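Local atomic coordinates of Exo-beta-1,3-glucanase (Streptomyces sp. SirexAA-E, PDB entry 4PEY), a protein that hydrolyses laminarin and laminarioligosaccharides as a secreted exo-beta-1,3-glucanase, releasing glucose and laminaribiose. Residues Y150-S161 and Y170-S181. The protein carries 1 engineered substitution. Residues are numbered along the deposited sequence; the frame is centred on the assembly and turned at random.
Sequences YGWASGGYIADS and YSQQQWYTRDSS. With BGC (beta-D-glucopyranose), chain B; BGC (beta-D-glucopyranose), chain C.
Trp175 lays its indole against the Gly155-Gly156 backbone where two successive coils of a parallel beta-helix, the fold of glycoside hydrolase family 55, lie side by side. Gly156 CA sits over the six-membered ring, 3.4 Å from its centroid and 7° off the normal. A cis peptide joins the two glycines, and a CB on either would run into Trp175 CZ3. The ring is swung over them because CG lies anti to the backbone N (chi1 -157°), while Ile158 CG1 meets the indole edge 3.5 Å from NE1, a buried nitrogen without a hydrogen-bond partner. Were Trp175 an alanine, Gly156 would probably lose the ring over its CA, and Ile158 CG1 and CD1 their neighbour. Beyond Trp175, strands 157-159 and 174-178 run parallel, bonded Tyr176 N-Gly156 O, Ile158 N-Tyr176 O, Arg178 N-Ile158 O and Asp160 N-Arg178 O. Tyr157 CD1 touches Tyr176 CD2 at 3.8 Å, and Ala159 CB lies over the Arg178 guanidinium, which forms salt bridges with Asp179, Asp397 and Glu221.

The contact is looser at the exposed rim, where Tyr150 CE2 touches one face of the Tyr170 ring, planes inclined at 45°, and Tyr150 OH holds a water. Side chains bind the loops nearer the sugars: Gln174 NE2 donates to Gly155 O at 2.8 Å, in both carbonyl and amide planes. Trp152 lays its indole against a glucose, and Gln173 NE2 donates to O2 of two glucoses at 2.6 Å each.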
loop_
_atom_site.group_PDB
_atom_site.type_symbol
_atom_site.label_atom_id
_atom_site.label_comp_id
_atom_site.label_asym_id
_atom_site.label_seq_id
_atom_site.Cartn_x
_atom_site.Cartn_y
_atom_site.Cartn_z
ATOM N N TYR A 150 -18.469 5.942 13.684
ATOM C CA TYR A 150 -18.735 5.424 12.335
ATOM C C TYR A 150 -18.662 6.490 11.244
ATOM O O TYR A 150 -19.416 6.449 10.271
ATOM C CB TYR A 150 -20.099 4.727 12.285
ATOM C CG TYR A 150 -20.265 3.635 13.325
ATOM C CD1 TYR A 150 -21.209 3.751 14.338
ATOM C CD2 TYR A 150 -19.462 2.502 13.303
ATOM C CE1 TYR A 150 -21.357 2.757 15.289
ATOM C CE2 TYR A 150 -19.601 1.506 14.252
ATOM C CZ TYR A 150 -20.548 1.637 15.242
ATOM O OH TYR A 150 -20.692 0.645 16.188
ATOM N N GLY A 151 -17.730 7.425 11.403
ATOM C CA GLY A 151 -17.482 8.448 10.401
ATOM C C GLY A 151 -16.765 7.913 9.167
ATOM O O GLY A 151 -16.553 6.709 9.023
ATOM N N TRP A 152 -16.377 8.817 8.276
ATOM C CA TRP A 152 -15.821 8.438 6.984
ATOM C C TRP A 152 -14.497 7.680 7.095
ATOM O O TRP A 152 -13.640 8.013 7.918
ATOM C CB TRP A 152 -15.604 9.676 6.120
ATOM C CG TRP A 152 -16.842 10.439 5.756
ATOM C CD1 TRP A 152 -18.143 10.127 6.064
ATOM C CD2 TRP A 152 -16.887 11.651 5.006
ATOM N NE1 TRP A 152 -18.990 11.083 5.545
ATOM C CE2 TRP A 152 -18.242 12.027 4.889
ATOM C CE3 TRP A 152 -15.908 12.459 4.417
ATOM C CZ2 TRP A 152 -18.640 13.176 4.211
ATOM C CZ3 TRP A 152 -16.305 13.599 3.744
ATOM C CH2 TRP A 152 -17.658 13.946 3.646
ATOM N N ALA A 153 -14.319 6.676 6.246
ATOM C CA ALA A 153 -13.088 5.892 6.254
ATOM C C ALA A 153 -12.844 5.274 4.886
ATOM O O ALA A 153 -13.789 4.819 4.234
ATOM C CB ALA A 153 -13.148 4.811 7.338
ATOM N N SER A 154 -11.576 5.241 4.468
ATOM C CA SER A 154 -11.215 4.782 3.125
ATOM C C SER A 154 -9.935 3.927 3.099
ATOM O O SER A 154 -8.936 4.298 2.473
ATOM C CB SER A 154 -11.068 5.998 2.199
ATOM O OG SER A 154 -10.708 5.634 0.874
ATOM N N GLY A 155 -9.975 2.779 3.778
ATOM C CA GLY A 155 -8.866 1.831 3.773
ATOM C C GLY A 155 -8.955 0.906 2.566
ATOM O O GLY A 155 -9.613 1.244 1.583
ATOM N N GLY A 156 -8.304 -0.254 2.604
ATOM C CA GLY A 156 -7.454 -0.697 3.687
ATOM C C GLY A 156 -6.864 -2.030 3.255
ATOM O O GLY A 156 -7.257 -2.589 2.221
ATOM N N TYR A 157 -5.936 -2.552 4.044
ATOM C CA TYR A 157 -5.157 -3.713 3.619
ATOM C C TYR A 157 -4.827 -4.634 4.788
ATOM O O TYR A 157 -4.176 -4.217 5.739
ATOM C CB TYR A 157 -3.868 -3.238 2.926
ATOM C CG TYR A 157 -2.954 -4.350 2.452
ATOM C CD1 TYR A 157 -3.055 -4.859 1.158
ATOM C CD2 TYR A 157 -1.992 -4.892 3.303
ATOM C CE1 TYR A 157 -2.218 -5.890 0.723
ATOM C CE2 TYR A 157 -1.151 -5.916 2.882
ATOM C CZ TYR A 157 -1.269 -6.415 1.595
ATOM O OH TYR A 157 -0.426 -7.422 1.179
ATOM N N ILE A 158 -5.295 -5.880 4.716
ATOM C CA ILE A 158 -4.908 -6.921 5.672
ATOM C C ILE A 158 -4.296 -8.089 4.905
ATOM O O ILE A 158 -4.869 -8.546 3.909
ATOM C CB ILE A 158 -6.117 -7.434 6.505
ATOM C CG1 ILE A 158 -6.644 -6.338 7.440
ATOM C CG2 ILE A 158 -5.733 -8.692 7.310
ATOM C CD1 ILE A 158 -8.055 -6.606 7.969
ATOM N N ALA A 159 -3.134 -8.562 5.348
ATOM C CA ALA A 159 -2.521 -9.745 4.743
ATOM C C ALA A 159 -1.943 -10.672 5.792
ATOM O O ALA A 159 -1.458 -10.227 6.831
ATOM C CB ALA A 159 -1.435 -9.357 3.751
ATOM N N ASP A 160 -1.996 -11.966 5.494
ATOM C CA ASP A 160 -1.328 -12.992 6.292
ATOM C C ASP A 160 -1.700 -12.904 7.766
ATOM O O ASP A 160 -0.862 -13.115 8.638
ATOM C CB ASP A 160 0.201 -12.905 6.116
ATOM C CG ASP A 160 0.888 -14.228 6.405
ATOM O OD1 ASP A 160 0.182 -15.251 6.374
ATOM O OD2 ASP A 160 2.117 -14.267 6.657
ATOM N N SER A 161 -2.973 -12.622 8.039
ATOM C CA SER A 161 -3.422 -12.415 9.408
ATOM C C SER A 161 -4.532 -13.370 9.811
ATOM O O SER A 161 -5.248 -13.911 8.964
ATOM C CB SER A 161 -3.905 -10.971 9.598
ATOM O OG SER A 161 -2.830 -10.060 9.455
ATOM N N TYR A 170 -17.947 -1.626 9.016
ATOM C CA TYR A 170 -18.947 -0.575 9.221
ATOM C C TYR A 170 -18.908 0.464 8.103
ATOM O O TYR A 170 -19.317 0.167 6.988
ATOM C CB TYR A 170 -18.771 0.073 10.594
ATOM C CG TYR A 170 -18.970 -0.922 11.725
ATOM C CD1 TYR A 170 -20.246 -1.322 12.113
ATOM C CD2 TYR A 170 -17.885 -1.471 12.395
ATOM C CE1 TYR A 170 -20.434 -2.240 13.139
ATOM C CE2 TYR A 170 -18.061 -2.389 13.416
ATOM C CZ TYR A 170 -19.337 -2.771 13.786
ATOM O OH TYR A 170 -19.506 -3.683 14.810
ATOM N N SER A 171 -18.409 1.668 8.384
ATOM C CA SER A 171 -18.409 2.744 7.389
ATOM C C SER A 171 -17.290 2.708 6.333
ATOM O O SER A 171 -17.324 3.486 5.374
ATOM C CB SER A 171 -18.358 4.091 8.108
ATOM O OG SER A 171 -17.303 4.108 9.055
ATOM N N GLN A 172 -16.302 1.831 6.500
ATOM C CA GLN A 172 -15.246 1.689 5.499
ATOM C C GLN A 172 -15.802 1.512 4.095
ATOM O O GLN A 172 -16.605 0.618 3.862
ATOM C CB GLN A 172 -14.351 0.493 5.832
ATOM C CG GLN A 172 -13.375 0.734 6.978
ATOM C CD GLN A 172 -12.215 1.629 6.571
ATOM O OE1 GLN A 172 -12.095 2.024 5.409
ATOM N NE2 GLN A 172 -11.363 1.957 7.527
ATOM N N GLN A 173 -15.358 2.347 3.158
ATOM C CA GLN A 173 -15.842 2.290 1.777
ATOM C C GLN A 173 -15.492 0.977 1.088
ATOM O O GLN A 173 -16.302 0.388 0.360
ATOM C CB GLN A 173 -15.244 3.432 0.960
ATOM C CG GLN A 173 -15.664 4.815 1.375
ATOM C CD GLN A 173 -14.753 5.882 0.789
ATOM O OE1 GLN A 173 -13.935 5.619 -0.117
ATOM N NE2 GLN A 173 -14.865 7.089 1.317
ATOM N N GLN A 174 -14.255 0.546 1.297
ATOM C CA GLN A 174 -13.704 -0.571 0.557
ATOM C C GLN A 174 -12.602 -1.205 1.392
ATOM O O GLN A 174 -12.151 -0.613 2.379
ATOM C CB GLN A 174 -13.185 -0.114 -0.818
ATOM C CG GLN A 174 -11.930 0.780 -0.799
ATOM C CD GLN A 174 -12.221 2.261 -0.584
ATOM O OE1 GLN A 174 -13.075 2.858 -1.255
ATOM N NE2 GLN A 174 -11.484 2.871 0.339
ATOM N N TRP A 175 -12.172 -2.403 1.011
ATOM C CA TRP A 175 -11.120 -3.093 1.748
ATOM C C TRP A 175 -10.575 -4.236 0.924
ATOM O O TRP A 175 -11.323 -4.840 0.153
ATOM C CB TRP A 175 -11.646 -3.630 3.090
ATOM C CG TRP A 175 -10.547 -3.837 4.080
ATOM C CD1 TRP A 175 -9.766 -4.954 4.235
ATOM C CD2 TRP A 175 -10.057 -2.871 5.014
ATOM N NE1 TRP A 175 -8.835 -4.744 5.226
ATOM C CE2 TRP A 175 -8.992 -3.474 5.720
ATOM C CE3 TRP A 175 -10.432 -1.559 5.339
ATOM C CZ2 TRP A 175 -8.290 -2.806 6.733
ATOM C CZ3 TRP A 175 -9.734 -0.894 6.343
ATOM C CH2 TRP A 175 -8.671 -1.521 7.026
ATOM N N TYR A 176 -9.283 -4.531 1.096
ATOM C CA TYR A 176 -8.667 -5.732 0.532
ATOM C C TYR A 176 -8.055 -6.594 1.627
ATOM O O TYR A 176 -7.290 -6.107 2.460
ATOM C CB TYR A 176 -7.588 -5.382 -0.505
ATOM C CG TYR A 176 -6.908 -6.605 -1.105
ATOM C CD1 TYR A 176 -7.658 -7.640 -1.669
ATOM C CD2 TYR A 176 -5.521 -6.729 -1.104
ATOM C CE1 TYR A 176 -7.037 -8.755 -2.222
ATOM C CE2 TYR A 176 -4.892 -7.841 -1.660
ATOM C CZ TYR A 176 -5.652 -8.846 -2.217
ATOM O OH TYR A 176 -5.015 -9.939 -2.763
ATOM N N THR A 177 -8.393 -7.879 1.613
ATOM C CA THR A 177 -7.832 -8.848 2.545
ATOM C C THR A 177 -7.271 -10.000 1.728
ATOM O O THR A 177 -7.976 -10.525 0.854
ATOM C CB THR A 177 -8.907 -9.391 3.529
ATOM O OG1 THR A 177 -9.604 -8.301 4.145
ATOM C CG2 THR A 177 -8.288 -10.295 4.605
ATOM N N ARG A 178 -6.024 -10.403 1.979
ATOM C CA ARG A 178 -5.531 -11.616 1.317
ATOM C C ARG A 178 -4.836 -12.587 2.254
ATOM O O ARG A 178 -4.242 -12.200 3.266
ATOM C CB ARG A 178 -4.597 -11.295 0.143
ATOM C CG ARG A 178 -3.228 -10.811 0.498
ATOM C CD ARG A 178 -2.190 -11.037 -0.645
ATOM N NE ARG A 178 -0.893 -10.558 -0.179
ATOM C CZ ARG A 178 -0.106 -11.225 0.667
ATOM N NH1 ARG A 178 -0.444 -12.440 1.093
ATOM N NH2 ARG A 178 1.024 -10.675 1.089
ATOM N N ASP A 179 -4.975 -13.865 1.908
ATOM C CA ASP A 179 -4.195 -14.954 2.493
ATOM C C ASP A 179 -4.238 -14.894 4.013
ATOM O O ASP A 179 -3.219 -14.753 4.685
ATOM C CB ASP A 179 -2.771 -14.902 1.940
ATOM C CG ASP A 179 -2.755 -14.986 0.423
ATOM O OD1 ASP A 179 -3.749 -15.497 -0.138
ATOM O OD2 ASP A 179 -1.779 -14.538 -0.209
ATOM N N SER A 180 -5.459 -14.989 4.523
ATOM C CA SER A 180 -5.761 -14.741 5.925
ATOM C C SER A 180 -6.859 -15.684 6.394
ATOM O O SER A 180 -7.382 -16.487 5.618
ATOM C CB SER A 180 -6.207 -13.282 6.131
ATOM O OG SER A 180 -5.146 -12.354 5.932
ATOM N N SER A 181 -7.204 -15.569 7.668
ATOM C CA SER A 181 -8.310 -16.299 8.263
ATOM C C SER A 181 -9.139 -15.325 9.090
ATOM O O SER A 181 -8.586 -14.574 9.888
ATOM C CB SER A 181 -7.785 -17.443 9.138
ATOM O OG SER A 181 -8.819 -18.030 9.907
HETATM C C2 BGC B . -17.715 8.543 1.997
HETATM C C3 BGC B . -17.311 9.962 1.612
HETATM C C4 BGC B . -18.415 10.627 0.801
HETATM C C5 BGC B . -19.718 10.530 1.584
HETATM C C6 BGC B . -20.868 11.174 0.821
HETATM C C1 BGC B . -19.093 8.532 2.653
HETATM O O1 BGC B . -19.496 7.193 2.851
HETATM O O2 BGC B . -16.756 7.993 2.874
HETATM O O3 BGC B . -16.070 9.859 0.811
HETATM O O4 BGC B . -18.085 11.982 0.561
HETATM O O5 BGC B . -20.015 9.169 1.793
HETATM O O6 BGC B . -22.018 11.164 1.649
HETATM C C2 BGC C . -13.745 10.195 0.494
HETATM C C3 BGC C . -12.619 11.220 0.441
HETATM C C4 BGC C . -13.097 12.474 -0.275
HETATM C C5 BGC C . -14.365 12.982 0.390
HETATM C C6 BGC C . -14.864 14.237 -0.313
HETATM C C1 BGC C . -15.039 10.801 1.023
HETATM O O2 BGC C . -13.357 9.148 1.357
HETATM O O3 BGC C . -11.560 10.566 -0.292
HETATM O O4 BGC C . -12.068 13.444 -0.245
HETATM O O5 BGC C . -15.362 11.978 0.307
HETATM O O6 BGC C . -16.006 14.727 0.360
HETATM O O HOH W 1 -18.919 -1.252 17.215
HETATM O O HOH W 2 -16.984 6.163 4.906
HETATM O O HOH W 3 -11.855 7.380 -1.192
#